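Putative sugar ABC transporter, substrate-binding protein (Clostridium phytofermentans, PDB 4WZZ) binds L-rhamnose and probably serves as the solute-binding component of a sugar ABC transporter. Local coordinates at residues K242-M253 with V268-M279. Numbering follows the deposited sequence. Where two conformers were deposited one is given.
Sequences KVICAPTTVGIM and VKLTGLGLPSEM. With RAM (alpha-L-rhamnopyranose), chain B.
Strands 243-246 and 269-272 pair as the two parallel strands of a beta-alpha-beta unit whose connecting helix, 249-261, packs back on the second strand, and the residues that follow both strands, Thr248-Thr249 and Leu273, reach the rhamnose site. Five backbone hydrogen bonds define the parallel pairing: Lys269 N to Lys242 O, Ile244 N to Lys269 O, Thr271 N to Ile244 O, Ala246 N to Thr271 O and Leu273 N to Ala246 O, all 2.8 to 3.0 Å long. On the face of Ile244 and Leu270, covered by helix 249-261, Leu270 sends CD1 against Ile244 CB (3.9 Å) and CD2 against Ile252 CG1 (3.8 Å). Ile252, with CG1 anti to its N, lays CD1 over the Thr271-Gly272 peptide. Gly272 has backbone angles (phi 146°, psi -148°) that call for glycine by themselves, and at Gly274 the absence of a side chain lets Ile252 CG2 come to 3.6 Å of CA.

At the sugar, Thr249 N donates to RAM O5 (2.9 Å, 165°) and Thr249 OG1 shares a hydrogen bond with RAM O1 (2.8 Å). Leu273 CB lies 3.8 Å from RAM C6, and its CD1 packs on Pro247 CB. Glu278 OE1 accepts from two waters: one also donates to Thr249 O and accepts from Leu275 N, the other bonds Thr249 OG1, so Glu278 is a second-shell partner of the sugar contact. Thr248 OG1 caps helix 249-261 through Gly251 N and also bonds Asp222, which itself hydrogen-bonds the rhamnose.

Strand 269-272 is an edge of the four-stranded parallel sheet, strand 243-246 lies between it and strand 179-185, and helix 160-174 covers the Cys245 and Thr271 face.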
ATOM      1  N   LYS A 242       4.538  16.186  17.962  1.00 10.45           N
ATOM      2  CA  LYS A 242       5.682  16.587  17.159  1.00 12.30           C
ATOM      3  C   LYS A 242       5.604  16.066  15.728  1.00 12.11           C
ATOM      4  O   LYS A 242       6.071  16.732  14.809  1.00 12.84           O
ATOM      5  CB  LYS A 242       6.971  16.093  17.814  1.00 16.46           C
ATOM      6  CG  LYS A 242       7.240  16.736  19.163  1.00 19.05           C
ATOM      7  CD  LYS A 242       7.432  18.231  19.020  1.00 29.13           C
ATOM      8  CE  LYS A 242       7.173  18.971  20.348  1.00 35.51           C
ATOM      9  NZ  LYS A 242       7.428  20.446  20.249  1.00 35.25           N
ATOM     10  N   VAL A 243       5.069  14.856  15.548  1.00  9.23           N
ATOM     11  CA  VAL A 243       5.036  14.211  14.247  1.00  8.67           C
ATOM     12  C   VAL A 243       3.736  13.433  14.083  1.00  9.65           C
ATOM     13  O   VAL A 243       3.309  12.704  14.999  1.00 10.08           O
ATOM     14  CB  VAL A 243       6.204  13.215  14.062  1.00 12.39           C
ATOM     15  CG1 VAL A 243       6.195  12.644  12.655  1.00 13.95           C
ATOM     16  CG2 VAL A 243       7.538  13.872  14.368  1.00 13.89           C
ATOM     17  N   ILE A 244       3.134  13.584  12.907  1.00  9.76           N
ATOM     18  CA  ILE A 244       2.064  12.708  12.441  1.00  8.02           C
ATOM     19  C   ILE A 244       2.667  11.776  11.390  1.00  7.52           C
ATOM     20  O   ILE A 244       3.325  12.219  10.460  1.00  8.98           O
ATOM     21  CB  ILE A 244       0.876  13.490  11.862  1.00  9.05           C
ATOM     22  CG1 ILE A 244       0.198  14.328  12.964  1.00 11.09           C
ATOM     23  CG2 ILE A 244      -0.152  12.549  11.249  1.00 10.01           C
ATOM     24  CD1 ILE A 244      -0.826  15.336  12.416  1.00  8.94           C
ATOM     25  N   CYS A 245       2.473  10.481  11.589  1.00  7.23           N
ATOM     26  CA  CYS A 245       2.903   9.473  10.639  1.00  9.48           C
ATOM     27  C   CYS A 245       1.655   8.935   9.979  1.00  7.92           C
ATOM     28  O   CYS A 245       0.787   8.364  10.637  1.00  9.13           O
ATOM     29  CB  CYS A 245       3.674   8.357  11.342  1.00 11.00           C
ATOM     30  SG  CYS A 245       4.136   7.077  10.145  1.00 11.36           S
ATOM     31  N   ALA A 246       1.540   9.153   8.668  1.00  7.69           N
ATOM     32  CA  ALA A 246       0.355   8.773   7.899  1.00  6.70           C
ATOM     33  C   ALA A 246       0.725   7.729   6.821  1.00  8.46           C
ATOM     34  O   ALA A 246       1.098   8.080   5.674  1.00  7.65           O
ATOM     35  CB  ALA A 246      -0.266  10.034   7.236  1.00  8.12           C
ATOM     36  N   PRO A 247       0.641   6.428   7.165  1.00  6.78           N
ATOM     37  CA  PRO A 247       1.047   5.391   6.192  1.00  7.51           C
ATOM     38  C   PRO A 247      -0.079   5.056   5.212  1.00  7.17           C
ATOM     39  O   PRO A 247      -0.514   3.903   5.075  1.00  9.00           O
ATOM     40  CB  PRO A 247       1.370   4.195   7.086  1.00  8.25           C
ATOM     41  CG  PRO A 247       0.380   4.363   8.223  1.00  8.93           C
ATOM     42  CD  PRO A 247       0.412   5.849   8.497  1.00  7.18           C
ATOM     43  N   THR A 248      -0.534   6.093   4.513  1.00  6.75           N
ATOM     44  CA  THR A 248      -1.613   6.001   3.539  1.00  7.23           C
ATOM     45  C   THR A 248      -1.496   7.229   2.641  1.00  8.30           C
ATOM     46  O   THR A 248      -1.310   8.346   3.129  1.00  7.98           O
ATOM     47  CB  THR A 248      -3.025   6.001   4.180  1.00 10.25           C
ATOM     48  OG1 THR A 248      -3.943   6.638   3.281  1.00  9.15           O
ATOM     49  CG2 THR A 248      -3.030   6.728   5.527  1.00 11.10           C
ATOM     50  N   THR A 249      -1.521   7.014   1.338  1.00  7.68           N
ATOM     51  CA  THR A 249      -1.334   8.131   0.427  1.00  8.12           C
ATOM     52  C   THR A 249      -2.438   9.172   0.579  1.00 10.39           C
ATOM     53  O   THR A 249      -2.194  10.376   0.484  1.00  9.78           O
ATOM     54  CB  THR A 249      -1.215   7.687  -1.035  1.00  8.07           C
ATOM     55  OG1 THR A 249      -2.448   7.100  -1.457  1.00  8.99           O
ATOM     56  CG2 THR A 249      -0.049   6.735  -1.223  1.00  8.30           C
ATOM     57  N   VAL A 250      -3.655   8.722   0.849  1.00  9.46           N
ATOM     58  CA  VAL A 250      -4.769   9.628   1.038  1.00  9.29           C
ATOM     59  C   VAL A 250      -4.609  10.395   2.353  1.00  8.70           C
ATOM     60  O   VAL A 250      -4.750  11.623   2.402  1.00  9.01           O
ATOM     61  CB  VAL A 250      -6.112   8.872   1.011  1.00  8.49           C
ATOM     62  CG1 VAL A 250      -7.293   9.793   1.378  1.00 10.17           C
ATOM     63  CG2 VAL A 250      -6.329   8.238  -0.362  1.00 10.31           C
ATOM     64  N   GLY A 251      -4.311   9.674   3.422  1.00  9.03           N
ATOM     65  CA  GLY A 251      -4.167  10.295   4.720  1.00  8.42           C
ATOM     66  C   GLY A 251      -3.058  11.323   4.783  1.00  7.74           C
ATOM     67  O   GLY A 251      -3.227  12.405   5.370  1.00  8.52           O
ATOM     68  N   ILE A 252      -1.910  11.000   4.191  1.00  7.80           N
ATOM     69  CA  ILE A 252      -0.788  11.924   4.290  1.00  7.24           C
ATOM     70  C   ILE A 252      -1.081  13.222   3.538  1.00  7.64           C
ATOM     71  O   ILE A 252      -0.759  14.308   4.016  1.00  7.89           O
ATOM     72  CB  ILE A 252       0.551  11.290   3.873  1.00  8.80           C
ATOM     73  CG1 ILE A 252       1.726  12.149   4.371  1.00  8.40           C
ATOM     74  CG2 ILE A 252       0.602  11.028   2.363  1.00  7.74           C
ATOM     75  CD1 ILE A 252       3.080  11.585   3.990  1.00  8.75           C
HETATM   76  N   MSE A 253      -1.708  13.147   2.379  0.55  7.88           N
HETATM   77  CA  MSE A 253      -1.965  14.395   1.675  0.55  8.65           C
HETATM   78  C   MSE A 253      -3.087  15.200   2.344  0.55 11.43           C
HETATM   79  O   MSE A 253      -3.070  16.435   2.319  0.55 13.18           O
HETATM   80  CB  MSE A 253      -2.147  14.200   0.168  0.55  8.72           C
HETATM   81  CG  MSE A 253      -3.272  13.299  -0.292  0.55 13.74           C
HETATM   82 SE   MSE A 253      -5.001  14.162  -0.357  0.55 27.95          SE
HETATM   83  CE  MSE A 253      -4.500  16.038  -0.296  0.55  9.90           C
ATOM     84  N   VAL A 268       4.391  21.117  13.669  1.00 11.23           N
ATOM     85  CA  VAL A 268       4.024  19.720  13.604  1.00 11.31           C
ATOM     86  C   VAL A 268       4.487  19.215  12.263  1.00 14.37           C
ATOM     87  O   VAL A 268       4.099  19.757  11.214  1.00 14.48           O
ATOM     88  CB  VAL A 268       2.492  19.509  13.700  1.00 14.19           C
ATOM     89  CG1 VAL A 268       2.140  18.026  13.599  1.00 15.29           C
ATOM     90  CG2 VAL A 268       1.951  20.118  14.994  1.00 17.99           C
ATOM     91  N   LYS A 269       5.336  18.199  12.291  1.00 10.80           N
ATOM     92  CA  LYS A 269       5.876  17.647  11.087  1.00  9.31           C
ATOM     93  C   LYS A 269       5.119  16.377  10.709  1.00  8.65           C
ATOM     94  O   LYS A 269       4.371  15.780  11.508  1.00 12.21           O
ATOM     95  CB  LYS A 269       7.365  17.377  11.235  1.00 11.61           C
ATOM     96  CG  LYS A 269       8.228  18.630  11.472  1.00 14.26           C
ATOM     97  CD  LYS A 269       8.060  19.630  10.324  1.00 18.66           C
ATOM     98  CE  LYS A 269       9.036  20.751  10.382  1.00 25.72           C
ATOM     99  NZ  LYS A 269       8.854  21.640   9.210  1.00 17.10           N
ATOM    100  N   LEU A 270       5.298  16.000   9.456  1.00  9.71           N
ATOM    101  CA  LEU A 270       4.499  14.960   8.836  1.00  9.63           C
ATOM    102  C   LEU A 270       5.419  14.020   8.062  1.00  8.33           C
ATOM    103  O   LEU A 270       6.295  14.470   7.347  1.00  8.39           O
ATOM    104  CB  LEU A 270       3.513  15.597   7.867  1.00  9.41           C
ATOM    105  CG  LEU A 270       2.571  14.680   7.082  1.00  7.67           C
ATOM    106  CD1 LEU A 270       1.669  13.902   8.020  1.00 10.31           C
ATOM    107  CD2 LEU A 270       1.760  15.511   6.102  1.00  8.30           C
ATOM    108  N   THR A 271       5.208  12.723   8.222  1.00  8.31           N
ATOM    109  CA  THR A 271       5.821  11.743   7.339  1.00  8.00           C
ATOM    110  C   THR A 271       4.822  10.605   7.116  1.00  9.60           C
ATOM    111  O   THR A 271       3.677  10.654   7.578  1.00  7.89           O
ATOM    112  CB  THR A 271       7.189  11.253   7.847  1.00  8.66           C
ATOM    113  OG1 THR A 271       7.865  10.524   6.816  1.00  9.24           O
ATOM    114  CG2 THR A 271       7.049  10.379   9.077  1.00  8.10           C
ATOM    115  N   GLY A 272       5.250   9.608   6.362  1.00  8.09           N
ATOM    116  CA  GLY A 272       4.363   8.523   5.993  1.00  8.02           C
ATOM    117  C   GLY A 272       4.628   7.972   4.616  1.00  9.12           C
ATOM    118  O   GLY A 272       5.768   7.964   4.142  1.00  8.91           O
ATOM    119  N   LEU A 273       3.547   7.510   3.992  1.00  6.71           N
ATOM    120  CA  LEU A 273       3.581   6.829   2.692  1.00  7.31           C
ATOM    121  C   LEU A 273       2.715   7.633   1.734  1.00  9.73           C
ATOM    122  O   LEU A 273       1.505   7.615   1.835  1.00  8.07           O
ATOM    123  CB  LEU A 273       3.060   5.388   2.852  1.00  6.82           C
ATOM    124  CG  LEU A 273       3.863   4.557   3.868  1.00 10.14           C
ATOM    125  CD1 LEU A 273       3.243   3.176   4.026  1.00 12.13           C
ATOM    126  CD2 LEU A 273       5.371   4.478   3.497  1.00 10.49           C
ATOM    127  N   GLY A 274       3.334   8.338   0.798  1.00  8.83           N
ATOM    128  CA  GLY A 274       2.594   9.236  -0.058  1.00  7.86           C
ATOM    129  C   GLY A 274       3.025   9.223  -1.525  1.00  8.02           C
ATOM    130  O   GLY A 274       4.109   8.753  -1.881  1.00  8.20           O
ATOM    131  N   LEU A 275       2.161   9.768  -2.374  1.00  8.71           N
ATOM    132  CA  LEU A 275       2.451   9.900  -3.804  1.00  9.37           C
ATOM    133  C   LEU A 275       3.280  11.146  -4.014  1.00 10.17           C
ATOM    134  O   LEU A 275       2.885  12.226  -3.566  1.00  9.76           O
ATOM    135  CB  LEU A 275       1.168  10.043  -4.620  1.00  9.79           C
ATOM    136  CG  LEU A 275       0.319   8.772  -4.776  1.00  9.90           C
ATOM    137  CD1 LEU A 275      -0.952   9.075  -5.526  1.00 11.02           C
ATOM    138  CD2 LEU A 275       1.059   7.666  -5.492  1.00  9.67           C
ATOM    139  N   PRO A 276       4.431  11.012  -4.688  1.00  9.82           N
ATOM    140  CA  PRO A 276       5.205  12.224  -5.015  1.00 10.44           C
ATOM    141  C   PRO A 276       4.380  13.334  -5.696  1.00 10.96           C
ATOM    142  O   PRO A 276       4.519  14.532  -5.382  1.00 11.61           O
ATOM    143  CB  PRO A 276       6.303  11.683  -5.938  1.00 11.04           C
ATOM    144  CG  PRO A 276       6.524  10.248  -5.451  1.00 11.44           C
ATOM    145  CD  PRO A 276       5.114   9.774  -5.126  1.00  9.91           C
ATOM    146  N   SER A 277       3.503  12.951  -6.609  1.00 11.20           N
ATOM    147  CA  SER A 277       2.653  13.900  -7.340  1.00 12.27           C
ATOM    148  C   SER A 277       1.778  14.758  -6.411  1.00 13.92           C
ATOM    149  O   SER A 277       1.587  15.951  -6.651  1.00 17.99           O
ATOM    150  CB  SER A 277       1.770  13.157  -8.344  1.00 14.43           C
ATOM    151  OG  SER A 277       0.896  12.269  -7.661  1.00 13.53           O
ATOM    152  N   GLU A 278       1.243  14.149  -5.361  1.00 11.54           N
ATOM    153  CA  GLU A 278       0.392  14.840  -4.399  1.00 11.16           C
ATOM    154  C   GLU A 278       1.176  15.600  -3.320  1.00 16.89           C
ATOM    155  O   GLU A 278       0.722  16.630  -2.804  1.00 18.32           O
ATOM    156  CB  GLU A 278      -0.524  13.821  -3.716  1.00 12.25           C
ATOM    157  CG  GLU A 278      -1.550  13.230  -4.649  1.00 14.41           C
ATOM    158  CD  GLU A 278      -2.573  12.383  -3.913  1.00 20.78           C
ATOM    159  OE1 GLU A 278      -2.181  11.532  -3.098  1.00 15.34           O
ATOM    160  OE2 GLU A 278      -3.774  12.565  -4.164  1.00 20.87           O
HETATM  161  N   MSE A 279       2.344  15.090  -2.953  1.00  9.98           N
HETATM  162  CA  MSE A 279       3.049  15.627  -1.810  1.00  9.79           C
HETATM  163  C   MSE A 279       4.124  16.637  -2.184  1.00 10.51           C
HETATM  164  O   MSE A 279       4.660  17.277  -1.305  1.00 10.82           O
HETATM  165  CB  MSE A 279       3.692  14.500  -1.008  1.00 11.98           C
HETATM  166  CG  MSE A 279       2.698  13.618  -0.303  1.00 11.24           C
HETATM  167 SE   MSE A 279       1.747  14.640   1.061  1.00 21.88          SE
HETATM  168  CE  MSE A 279       3.274  15.044   2.241  1.00 10.37           C
TER
HETATM  169  C1  RAM B 401      -3.281   4.072   0.136  1.00  9.99           C
HETATM  170  C2  RAM B 401      -3.840   2.656   0.191  1.00  9.31           C
HETATM  171  C3  RAM B 401      -2.810   1.605  -0.224  1.00  9.34           C
HETATM  172  C4  RAM B 401      -1.479   1.831   0.485  1.00  8.93           C
HETATM  173  C5  RAM B 401      -1.024   3.279   0.319  1.00  6.38           C
HETATM  174  C6  RAM B 401       0.248   3.565   1.101  1.00  7.27           C
HETATM  175  O1  RAM B 401      -3.119   4.438  -1.190  1.00 14.55           O
HETATM  176  O2  RAM B 401      -4.259   2.462   1.506  1.00  9.58           O
HETATM  177  O3  RAM B 401      -3.377   0.330   0.061  1.00  9.79           O
HETATM  178  O4  RAM B 401      -0.504   0.947  -0.039  1.00  8.74           O
HETATM  179  O5  RAM B 401      -2.014   4.168   0.763  1.00  8.18           O
HETATM  180  O   HOH W   1      -0.132  11.219  -1.297  1.00  9.59           O
HETATM  181  O   HOH W   2      -3.568   9.134  -2.666  1.00 14.85           O